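Long-range contacts in JamJ (Lyngbya majuscula, PDB 5DOZ), which probably uses NADPH, which it binds, in the enoyl-reductase step of a polyketide synthase, a step associated with formation of a cyclopropane: residues A[44-54]-A[73-81]; A[168-176]-A[193-201]. All coordinates share one frame; numbering follows the deposited sequence.

Overall arrangement
Contact 1 (44-54 with 73-81) is wholly buried, its centre about 11 Å from that of the chain, and lies within the GroES-like part, where strand 37-45 pairs with strand 79-87 and helix 48-54 follows. Contact 2 (168-176 with 193-201) is only partly buried and joins two helices of the nucleotide-binding part, which packs round a parallel six-stranded sheet. The two share no element; their centres stand about 25 Å apart, on opposite sides of the chain's centre. Carboxylates, a bound water and aromatic rings dominate contact 1, whereas neutral glutamine amides and a small aliphatic patch make up contact 2. Segment 44-54 of contact 1 also touches NADPH, through Phe48 and Arg49.

Contact 1 (A[44-54]-A[73-81]). With NDP (NADPH dihydro-nicotinamide-adenine-dinucleotide phosphate), chain E.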
loop_
_atom_site.group_PDB
_atom_site.type_symbol
_atom_site.label_atom_id
_atom_site.label_comp_id
_atom_site.label_asym_id
_atom_site.label_seq_id
_atom_site.Cartn_x
_atom_site.Cartn_y
_atom_site.Cartn_z
ATOM N N VAL A 44 -13.411 1.303 2.606
ATOM C CA VAL A 44 -12.126 0.887 3.170
ATOM C C VAL A 44 -11.537 -0.276 2.382
ATOM O O VAL A 44 -12.166 -1.327 2.250
ATOM C CB VAL A 44 -12.251 0.447 4.650
ATOM C CG1 VAL A 44 -10.873 0.300 5.285
ATOM C CG2 VAL A 44 -13.102 1.416 5.453
ATOM N N PRO A 45 -10.324 -0.091 1.844
ATOM C CA PRO A 45 -9.680 -1.229 1.201
ATOM C C PRO A 45 -9.093 -2.207 2.219
ATOM O O PRO A 45 -8.659 -1.799 3.304
ATOM C CB PRO A 45 -8.591 -0.594 0.327
ATOM C CG PRO A 45 -8.397 0.784 0.853
ATOM C CD PRO A 45 -9.662 1.194 1.550
ATOM N N VAL A 46 -9.130 -3.494 1.885
ATOM C CA VAL A 46 -8.465 -4.512 2.685
ATOM C C VAL A 46 -6.994 -4.487 2.294
ATOM O O VAL A 46 -6.656 -4.558 1.109
ATOM C CB VAL A 46 -9.013 -5.931 2.418
ATOM C CG1 VAL A 46 -8.548 -6.890 3.510
ATOM C CG2 VAL A 46 -10.532 -5.924 2.333
ATOM N N ASN A 47 -6.124 -4.367 3.289
ATOM C CA ASN A 47 -4.695 -4.375 3.038
ATOM C C ASN A 47 -4.095 -5.732 3.377
ATOM O O ASN A 47 -4.672 -6.504 4.141
ATOM C CB ASN A 47 -4.001 -3.240 3.799
ATOM C CG ASN A 47 -3.995 -1.932 3.016
ATOM O OD1 ASN A 47 -3.140 -1.712 2.160
ATOM N ND2 ASN A 47 -4.946 -1.059 3.309
ATOM N N PHE A 48 -2.942 -6.020 2.784
ATOM C CA PHE A 48 -2.219 -7.260 3.033
ATOM C C PHE A 48 -1.938 -7.451 4.519
ATOM O O PHE A 48 -2.072 -8.557 5.045
ATOM C CB PHE A 48 -0.914 -7.244 2.244
ATOM C CG PHE A 48 -0.230 -8.569 2.165
ATOM C CD1 PHE A 48 -0.485 -9.428 1.106
ATOM C CD2 PHE A 48 0.696 -8.948 3.128
ATOM C CE1 PHE A 48 0.156 -10.650 1.019
ATOM C CE2 PHE A 48 1.345 -10.173 3.044
ATOM C CZ PHE A 48 1.073 -11.025 1.990
ATOM N N ARG A 49 -1.554 -6.372 5.194
ATOM C CA ARG A 49 -1.287 -6.422 6.634
ATOM C C ARG A 49 -2.534 -6.692 7.486
ATOM O O ARG A 49 -2.412 -7.207 8.601
ATOM C CB ARG A 49 -0.585 -5.140 7.103
ATOM C CG ARG A 49 0.930 -5.244 7.176
ATOM C CD ARG A 49 1.564 -3.916 7.576
ATOM N NE ARG A 49 1.299 -3.526 8.966
ATOM C CZ ARG A 49 1.778 -2.427 9.552
ATOM N NH1 ARG A 49 2.556 -1.576 8.879
ATOM N NH2 ARG A 49 1.477 -2.175 10.820
ATOM N N ASP A 50 -3.718 -6.335 6.980
ATOM C CA ASP A 50 -4.981 -6.642 7.681
ATOM C C ASP A 50 -5.169 -8.150 7.826
ATOM O O ASP A 50 -5.583 -8.637 8.882
ATOM C CB ASP A 50 -6.201 -6.052 6.954
ATOM C CG ASP A 50 -6.326 -4.547 7.119
ATOM O OD1 ASP A 50 -6.302 -4.043 8.265
ATOM O OD2 ASP A 50 -6.482 -3.861 6.086
ATOM N N ILE A 51 -4.868 -8.882 6.753
ATOM C CA ILE A 51 -4.984 -10.340 6.742
ATOM C C ILE A 51 -3.978 -10.980 7.697
ATOM O O ILE A 51 -4.336 -11.867 8.469
ATOM C CB ILE A 51 -4.834 -10.897 5.309
ATOM C CG1 ILE A 51 -6.080 -10.549 4.489
ATOM C CG2 ILE A 51 -4.592 -12.404 5.320
ATOM C CD1 ILE A 51 -5.929 -10.850 3.016
ATOM N N LEU A 52 -2.731 -10.514 7.650
ATOM C CA LEU A 52 -1.686 -10.955 8.575
ATOM C C LEU A 52 -2.125 -10.837 10.030
ATOM O O LEU A 52 -1.966 -11.785 10.806
ATOM C CB LEU A 52 -0.391 -10.160 8.358
ATOM C CG LEU A 52 0.379 -10.356 7.047
ATOM C CD1 LEU A 52 1.628 -9.480 7.027
ATOM C CD2 LEU A 52 0.749 -11.814 6.814
ATOM N N ASN A 53 -2.677 -9.675 10.391
ATOM C CA ASN A 53 -3.223 -9.445 11.734
ATOM C C ASN A 53 -4.376 -10.378 12.085
ATOM O O ASN A 53 -4.468 -10.866 13.213
ATOM C CB ASN A 53 -3.674 -7.992 11.897
ATOM C CG ASN A 53 -2.520 -7.050 12.169
ATOM O OD1 ASN A 53 -1.526 -7.429 12.791
ATOM N ND2 ASN A 53 -2.645 -5.812 11.706
ATOM N N ALA A 54 -5.258 -10.614 11.116
ATOM C CA ALA A 54 -6.402 -11.492 11.315
ATOM C C ALA A 54 -5.957 -12.931 11.609
ATOM O O ALA A 54 -6.601 -13.637 12.382
ATOM C CB ALA A 54 -7.325 -11.439 10.110
ATOM N N HIS A 73 -7.527 -5.820 21.601
ATOM C CA HIS A 73 -7.055 -4.465 21.314
ATOM C C HIS A 73 -6.775 -4.245 19.822
ATOM O O HIS A 73 -6.430 -3.135 19.404
ATOM C CB HIS A 73 -5.811 -4.146 22.152
ATOM C CG HIS A 73 -5.996 -4.388 23.620
ATOM N ND1 HIS A 73 -5.137 -5.171 24.360
ATOM C CD2 HIS A 73 -6.954 -3.965 24.480
ATOM C CE1 HIS A 73 -5.549 -5.209 25.614
ATOM N NE2 HIS A 73 -6.651 -4.488 25.713
ATOM N N LEU A 74 -6.927 -5.301 19.028
ATOM C CA LEU A 74 -6.652 -5.225 17.595
ATOM C C LEU A 74 -7.814 -4.590 16.828
ATOM O O LEU A 74 -8.976 -4.979 16.984
ATOM C CB LEU A 74 -6.301 -6.609 17.025
ATOM C CG LEU A 74 -5.746 -6.725 15.595
ATOM C CD1 LEU A 74 -4.417 -5.998 15.418
ATOM C CD2 LEU A 74 -5.605 -8.187 15.197
ATOM N N THR A 75 -7.485 -3.586 16.026
ATOM C CA THR A 75 -8.431 -2.997 15.084
ATOM C C THR A 75 -7.874 -3.194 13.677
ATOM O O THR A 75 -6.732 -3.631 13.505
ATOM C CB THR A 75 -8.679 -1.496 15.365
ATOM O OG1 THR A 75 -7.431 -0.791 15.370
ATOM C CG2 THR A 75 -9.395 -1.294 16.711
ATOM N N PHE A 76 -8.686 -2.891 12.673
ATOM C CA PHE A 76 -8.324 -3.144 11.286
ATOM C C PHE A 76 -8.558 -1.898 10.446
ATOM O O PHE A 76 -9.479 -1.132 10.721
ATOM C CB PHE A 76 -9.152 -4.319 10.739
ATOM C CG PHE A 76 -8.930 -5.620 11.471
ATOM C CD1 PHE A 76 -9.719 -5.964 12.573
ATOM C CD2 PHE A 76 -7.940 -6.505 11.061
ATOM C CE1 PHE A 76 -9.519 -7.159 13.246
ATOM C CE2 PHE A 76 -7.733 -7.702 11.730
ATOM C CZ PHE A 76 -8.527 -8.030 12.824
ATOM N N GLY A 77 -7.719 -1.698 9.429
ATOM C CA GLY A 77 -7.918 -0.627 8.448
ATOM C C GLY A 77 -6.854 0.452 8.480
ATOM O O GLY A 77 -6.765 1.215 9.443
ATOM N N PHE A 78 -6.073 0.533 7.404
ATOM C CA PHE A 78 -4.881 1.394 7.341
ATOM C C PHE A 78 -5.084 2.658 6.507
ATOM O O PHE A 78 -4.222 3.543 6.477
ATOM C CB PHE A 78 -3.688 0.607 6.779
ATOM C CG PHE A 78 -3.151 -0.443 7.711
ATOM C CD1 PHE A 78 -2.275 -0.098 8.740
ATOM C CD2 PHE A 78 -3.494 -1.777 7.544
ATOM C CE1 PHE A 78 -1.772 -1.064 9.597
ATOM C CE2 PHE A 78 -2.991 -2.750 8.394
ATOM C CZ PHE A 78 -2.132 -2.395 9.427
ATOM N N GLU A 79 -6.226 2.730 5.830
ATOM C CA GLU A 79 -6.567 3.825 4.931
ATOM C C GLU A 79 -8.073 3.777 4.667
ATOM O O GLU A 79 -8.705 2.748 4.901
ATOM C CB GLU A 79 -5.805 3.687 3.606
ATOM C CG GLU A 79 -5.870 2.284 3.018
ATOM C CD GLU A 79 -5.267 2.162 1.633
ATOM O OE1 GLU A 79 -5.188 3.181 0.911
ATOM O OE2 GLU A 79 -4.870 1.030 1.261
ATOM N N ALA A 80 -8.634 4.879 4.162
ATOM C CA ALA A 80 -10.064 4.959 3.843
ATOM C C ALA A 80 -10.400 6.227 3.064
ATOM O O ALA A 80 -9.551 7.082 2.836
ATOM C CB ALA A 80 -10.903 4.901 5.117
ATOM N N VAL A 81 -11.654 6.332 2.652
ATOM C CA VAL A 81 -12.203 7.590 2.179
ATOM C C VAL A 81 -13.443 7.864 3.024
ATOM O O VAL A 81 -14.038 6.935 3.570
ATOM C CB VAL A 81 -12.525 7.550 0.666
ATOM C CG1 VAL A 81 -13.650 6.567 0.364
ATOM C CG2 VAL A 81 -12.873 8.942 0.152
HETATM P PA NDP E . -1.567 -7.355 -2.375
HETATM O O1A NDP E . -2.187 -8.469 -1.556
HETATM O O2A NDP E . -2.429 -6.499 -3.264
HETATM O O5B NDP E . -0.434 -7.991 -3.323
HETATM C C5B NDP E . 0.109 -9.286 -3.095
HETATM C C4B NDP E . 0.544 -9.823 -4.448
HETATM O O4B NDP E . 1.624 -10.744 -4.259
HETATM C C3B NDP E . -0.557 -10.594 -5.170
HETATM O O3B NDP E . -1.274 -9.775 -6.099
HETATM C C2B NDP E . 0.203 -11.646 -5.933
HETATM O O2B NDP E . 0.412 -11.168 -7.253
HETATM C C1B NDP E . 1.564 -11.748 -5.267
HETATM N N9A NDP E . 1.763 -13.070 -4.644
HETATM C C8A NDP E . 0.870 -13.749 -3.907
HETATM N N7A NDP E . 1.394 -14.924 -3.493
HETATM C C5A NDP E . 2.651 -14.999 -3.973
HETATM C C6A NDP E . 3.770 -15.967 -3.913
HETATM N N6A NDP E . 3.647 -17.126 -3.231
HETATM N N1A NDP E . 4.920 -15.652 -4.562
HETATM C C2A NDP E . 5.067 -14.502 -5.246
HETATM N N3A NDP E . 4.089 -13.584 -5.336
HETATM C C4A NDP E . 2.887 -13.772 -4.732
HETATM O O3 NDP E . -0.677 -6.435 -1.397
HETATM P PN NDP E . -0.143 -4.946 -1.694
HETATM O O1N NDP E . 0.130 -4.772 -3.158
HETATM O O2N NDP E . -1.040 -3.968 -0.988
HETATM O O5D NDP E . 1.278 -4.928 -0.933
HETATM C C5D NDP E . 2.317 -5.864 -1.251
HETATM C C4D NDP E . 3.271 -6.026 -0.067
HETATM O O4D NDP E . 3.780 -4.760 0.360
HETATM C C3D NDP E . 2.594 -6.624 1.150
HETATM O O3D NDP E . 3.528 -7.513 1.759
HETATM C C2D NDP E . 2.319 -5.436 2.055
HETATM O O2D NDP E . 2.218 -5.773 3.447
HETATM C C1D NDP E . 3.494 -4.528 1.742
HETATM N N1N NDP E . 3.187 -3.113 1.958
HETATM C C2N NDP E . 4.084 -2.372 2.623
HETATM C C3N NDP E . 4.017 -0.984 2.636
HETATM C C7N NDP E . 5.171 -0.190 3.179
HETATM O O7N NDP E . 4.995 0.921 3.652
HETATM N N7N NDP E . 6.389 -0.722 3.128
HETATM C C4N NDP E . 2.728 -0.293 2.241
HETATM C C5N NDP E . 1.891 -1.178 1.434
HETATM C C6N NDP E . 2.098 -2.556 1.395
HETATM P P2B NDP E . 0.702 -12.176 -8.460
HETATM O O1X NDP E . -0.492 -13.103 -8.485
HETATM O O2X NDP E . 0.796 -11.238 -9.623
HETATM O O3X NDP E . 2.005 -12.844 -8.100
HETATM O O HOH W 1 -7.073 -1.475 5.171
#
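The Phe78 ring packs against one face of the Arg49 guanidinium, its CE1 lying 3.6 Å above that plane and offset toward the rim; with the two planes 59° apart, this is a tilted approach and not a stack. At the ring's edge Asn53 ND2 merely touches, Asn53 OD1 being hydrogen-bonded to Asn62 ND2, while Arg49 CB and Asp50 OD1 approach obliquely. The Phe76 ring meets Ala54 N in plane at its edge, near Asp50 O, with Asn53 CB coming in obliquely. Leu74 CD2 reaches Asn53 CB at 3.8 Å. The Phe48 ring faces NADPH, with O3D over one face and O1A at its edge.

Asp50 ties the backbones together: with CG beside its own backbone N (chi1 -74°), the carboxylate brings OD1 to Gly77 N, accepting it at 3.0 Å from the syn side, out of plane. OD2 takes Asn47 N on its anti lone pair, at 2.9 Å, and also a water that bridges to Pro45 O, Asn47 ND2 and Phe78 N. With an alanine here, Gly77 N and Asn47 N would probably lose their acceptor and the bridging water one of its anchors. Asn47 ND2 also donates to Glu79 OE2 (2.9 Å, 156°), on the anti lone pair and nearly in the amide plane; the same oxygen forms a salt bridge with Arg332. Pro45 CG rests on Glu79 CD at 3.5 Å.

Val44 and Ala80 belong to antiparallel strands 37-45 and 79-87 of the GroES-like fold. Strand 332-336 borders Pro45 and Asn47, and helix 317-326 touches Asp50 through Phe321.

Contact 2 (A[168-176]-A[193-201]); sequences GQAAIQLAQ and VLREQGIKH
Helix segments 168-176 and 193-198 run nearly parallel, at a signed crossing angle of -24°, with 12.2 Å between their axes at closest approach, so long side chains must span the gap. Gln169 and Gln197 do so by pairing their amides through two hydrogen bonds. Gln197 NE2 donates to Gln169 OE1 at 2.8 Å, tilted from the carbonyl plane, and Gln169 NE2 donates back to Gln197 OE1 at 2.9 Å, in the carbonyl plane and on a lone pair. The amide planes are 43° apart, so the pair is twisted rather than flat. Gln169 reaches its partner because its chain bends at chi2, whereas Gln197 arrives extended.

Next to this pair, Ile172 CD1 meets Ile199 CD1 at 3.8 Å, the two side chains crossing at about a right angle, and touches Leu194 CD2 more loosely at 4.3 Å. At the far end, the extended Gln176 brings NE2 to 2.8 Å from Gly198 O, a weak bond.

Helix 166-177 links parallel strands 157-160 and 181-186, and helix 191-198 links 181-186 to 201-204: two successive beta-alpha-beta crossovers of the Rossmann-type domain, sharing strand 181-186, which Leu194 and Ile199 also touch. Gln169 NE2 has a second acceptor, Ala163 O, which fixes the amide's orientation. The chemistry thus implies a neutral, direction-specific link between the helices beside a small apolar patch, with no charge involved.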
loop_
_atom_site.group_PDB
_atom_site.type_symbol
_atom_site.label_atom_id
_atom_site.label_comp_id
_atom_site.label_asym_id
_atom_site.label_seq_id
_atom_site.Cartn_x
_atom_site.Cartn_y
_atom_site.Cartn_z
ATOM N N GLY A 168 1.895 -2.696 -6.490
ATOM C CA GLY A 168 2.547 -2.954 -7.767
ATOM C C GLY A 168 1.850 -2.248 -8.912
ATOM O O GLY A 168 2.505 -1.709 -9.809
ATOM N N GLN A 169 0.519 -2.243 -8.871
ATOM C CA GLN A 169 -0.289 -1.560 -9.883
ATOM C C GLN A 169 -0.061 -0.048 -9.902
ATOM O O GLN A 169 -0.025 0.564 -10.973
ATOM C CB GLN A 169 -1.777 -1.883 -9.694
ATOM C CG GLN A 169 -2.172 -3.258 -10.211
ATOM C CD GLN A 169 -2.283 -3.290 -11.719
ATOM O OE1 GLN A 169 -3.167 -2.664 -12.291
ATOM N NE2 GLN A 169 -1.384 -4.013 -12.372
ATOM N N ALA A 170 0.093 0.552 -8.722
ATOM C CA ALA A 170 0.377 1.987 -8.642
ATOM C C ALA A 170 1.768 2.292 -9.194
ATOM O O ALA A 170 1.941 3.218 -9.991
ATOM C CB ALA A 170 0.234 2.485 -7.214
ATOM N N ALA A 171 2.749 1.490 -8.782
ATOM C CA ALA A 171 4.123 1.626 -9.253
ATOM C C ALA A 171 4.213 1.517 -10.780
ATOM O O ALA A 171 4.969 2.253 -11.403
ATOM C CB ALA A 171 5.021 0.598 -8.574
ATOM N N ILE A 172 3.440 0.602 -11.370
ATOM C CA ILE A 172 3.314 0.510 -12.821
ATOM C C ILE A 172 2.931 1.872 -13.403
ATOM O O ILE A 172 3.670 2.425 -14.206
ATOM C CB ILE A 172 2.293 -0.572 -13.252
ATOM C CG1 ILE A 172 2.897 -1.969 -13.096
ATOM C CG2 ILE A 172 1.855 -0.361 -14.698
ATOM C CD1 ILE A 172 1.875 -3.086 -13.162
ATOM N N GLN A 173 1.787 2.409 -12.979
ATOM C CA GLN A 173 1.322 3.721 -13.446
ATOM C C GLN A 173 2.372 4.815 -13.281
ATOM O O GLN A 173 2.581 5.612 -14.186
ATOM C CB GLN A 173 0.039 4.139 -12.728
ATOM C CG GLN A 173 -1.218 3.492 -13.280
ATOM C CD GLN A 173 -2.477 4.223 -12.853
ATOM O OE1 GLN A 173 -2.686 5.380 -13.215
ATOM N NE2 GLN A 173 -3.328 3.547 -12.086
ATOM N N LEU A 174 3.026 4.851 -12.124
ATOM C CA LEU A 174 4.034 5.874 -11.863
ATOM C C LEU A 174 5.259 5.719 -12.759
ATOM O O LEU A 174 5.698 6.683 -13.384
ATOM C CB LEU A 174 4.418 5.911 -10.380
ATOM C CG LEU A 174 3.361 6.493 -9.431
ATOM C CD1 LEU A 174 3.855 6.446 -7.995
ATOM C CD2 LEU A 174 2.994 7.923 -9.808
ATOM N N ALA A 175 5.788 4.502 -12.841
ATOM C CA ALA A 175 6.988 4.242 -13.637
ATOM C C ALA A 175 6.803 4.602 -15.114
ATOM O O ALA A 175 7.688 5.221 -15.716
ATOM C CB ALA A 175 7.436 2.797 -13.484
ATOM N N GLN A 176 5.658 4.224 -15.684
ATOM C CA GLN A 176 5.358 4.501 -17.095
ATOM C C GLN A 176 5.173 5.996 -17.362
ATOM O O GLN A 176 5.700 6.521 -18.345
ATOM C CB GLN A 176 4.121 3.721 -17.562
ATOM C CG GLN A 176 4.323 2.213 -17.627
ATOM C CD GLN A 176 3.130 1.482 -18.214
ATOM O OE1 GLN A 176 1.980 1.743 -17.849
ATOM N NE2 GLN A 176 3.398 0.555 -19.124
ATOM N N VAL A 193 -3.749 -9.646 -18.715
ATOM C CA VAL A 193 -4.229 -8.344 -18.236
ATOM C C VAL A 193 -3.100 -7.312 -18.084
ATOM O O VAL A 193 -3.269 -6.147 -18.452
ATOM C CB VAL A 193 -5.047 -8.480 -16.931
ATOM C CG1 VAL A 193 -5.377 -7.115 -16.346
ATOM C CG2 VAL A 193 -6.331 -9.261 -17.184
ATOM N N LEU A 194 -1.951 -7.743 -17.562
ATOM C CA LEU A 194 -0.803 -6.845 -17.405
ATOM C C LEU A 194 -0.130 -6.522 -18.746
ATOM O O LEU A 194 0.332 -5.401 -18.967
ATOM C CB LEU A 194 0.194 -7.394 -16.380
ATOM C CG LEU A 194 -0.091 -7.002 -14.920
ATOM C CD1 LEU A 194 -1.292 -7.743 -14.340
ATOM C CD2 LEU A 194 1.137 -7.223 -14.049
ATOM N N ARG A 195 -0.086 -7.505 -19.639
ATOM C CA ARG A 195 0.361 -7.274 -21.009
ATOM C C ARG A 195 -0.562 -6.246 -21.677
ATOM O O ARG A 195 -0.094 -5.309 -22.327
ATOM C CB ARG A 195 0.378 -8.595 -21.780
ATOM C CG ARG A 195 1.555 -8.772 -22.722
ATOM C CD ARG A 195 2.197 -10.146 -22.562
ATOM N NE ARG A 195 1.210 -11.225 -22.512
ATOM C CZ ARG A 195 1.425 -12.426 -21.979
ATOM N NH1 ARG A 195 2.598 -12.726 -21.429
ATOM N NH2 ARG A 195 0.455 -13.329 -21.988
ATOM N N GLU A 196 -1.868 -6.406 -21.460
ATOM C CA GLU A 196 -2.893 -5.495 -21.985
ATOM C C GLU A 196 -2.944 -4.127 -21.288
ATOM O O GLU A 196 -3.618 -3.208 -21.765
ATOM C CB GLU A 196 -4.271 -6.169 -21.947
ATOM C CG GLU A 196 -4.445 -7.261 -23.000
ATOM C CD GLU A 196 -5.581 -8.228 -22.699
ATOM O OE1 GLU A 196 -6.498 -7.875 -21.925
ATOM O OE2 GLU A 196 -5.557 -9.354 -23.249
ATOM N N GLN A 197 -2.239 -3.992 -20.168
ATOM C CA GLN A 197 -2.137 -2.705 -19.474
ATOM C C GLN A 197 -1.112 -1.777 -20.136
ATOM O O GLN A 197 -1.154 -0.562 -19.941
ATOM C CB GLN A 197 -1.835 -2.897 -17.981
ATOM C CG GLN A 197 -3.072 -3.197 -17.141
ATOM C CD GLN A 197 -2.793 -3.337 -15.649
ATOM O OE1 GLN A 197 -1.642 -3.291 -15.202
ATOM N NE2 GLN A 197 -3.859 -3.511 -14.867
ATOM N N GLY A 198 -0.209 -2.358 -20.924
ATOM C CA GLY A 198 0.800 -1.596 -21.654
ATOM C C GLY A 198 2.220 -1.975 -21.285
ATOM O O GLY A 198 3.128 -1.144 -21.358
ATOM N N ILE A 199 2.415 -3.237 -20.899
ATOM C CA ILE A 199 3.711 -3.718 -20.418
ATOM C C ILE A 199 4.314 -4.738 -21.383
ATOM O O ILE A 199 3.733 -5.799 -21.626
ATOM C CB ILE A 199 3.599 -4.329 -19.001
ATOM C CG1 ILE A 199 2.888 -3.355 -18.050
ATOM C CG2 ILE A 199 4.976 -4.716 -18.468
ATOM C CD1 ILE A 199 2.301 -4.007 -16.815
ATOM N N LYS A 200 5.489 -4.402 -21.915
ATOM C CA LYS A 200 6.188 -5.233 -22.898
ATOM C C LYS A 200 6.819 -6.488 -22.292
ATOM O O LYS A 200 6.882 -7.537 -22.945
ATOM C CB LYS A 200 7.276 -4.418 -23.604
ATOM C CG LYS A 200 6.827 -3.697 -24.865
ATOM C CD LYS A 200 8.024 -3.426 -25.766
ATOM C CE LYS A 200 7.605 -2.959 -27.148
ATOM N NZ LYS A 200 8.780 -2.837 -28.057
ATOM N N HIS A 201 7.298 -6.366 -21.057
ATOM C CA HIS A 201 8.012 -7.453 -20.399
ATOM C C HIS A 201 7.277 -7.962 -19.157
ATOM O O HIS A 201 7.424 -7.417 -18.055
ATOM C CB HIS A 201 9.437 -7.014 -20.060
ATOM C CG HIS A 201 10.229 -6.575 -21.254
ATOM N ND1 HIS A 201 10.805 -7.467 -22.133
ATOM C CD2 HIS A 201 10.532 -5.341 -21.718
ATOM C CE1 HIS A 201 11.432 -6.800 -23.085
ATOM N NE2 HIS A 201 11.283 -5.507 -22.856
#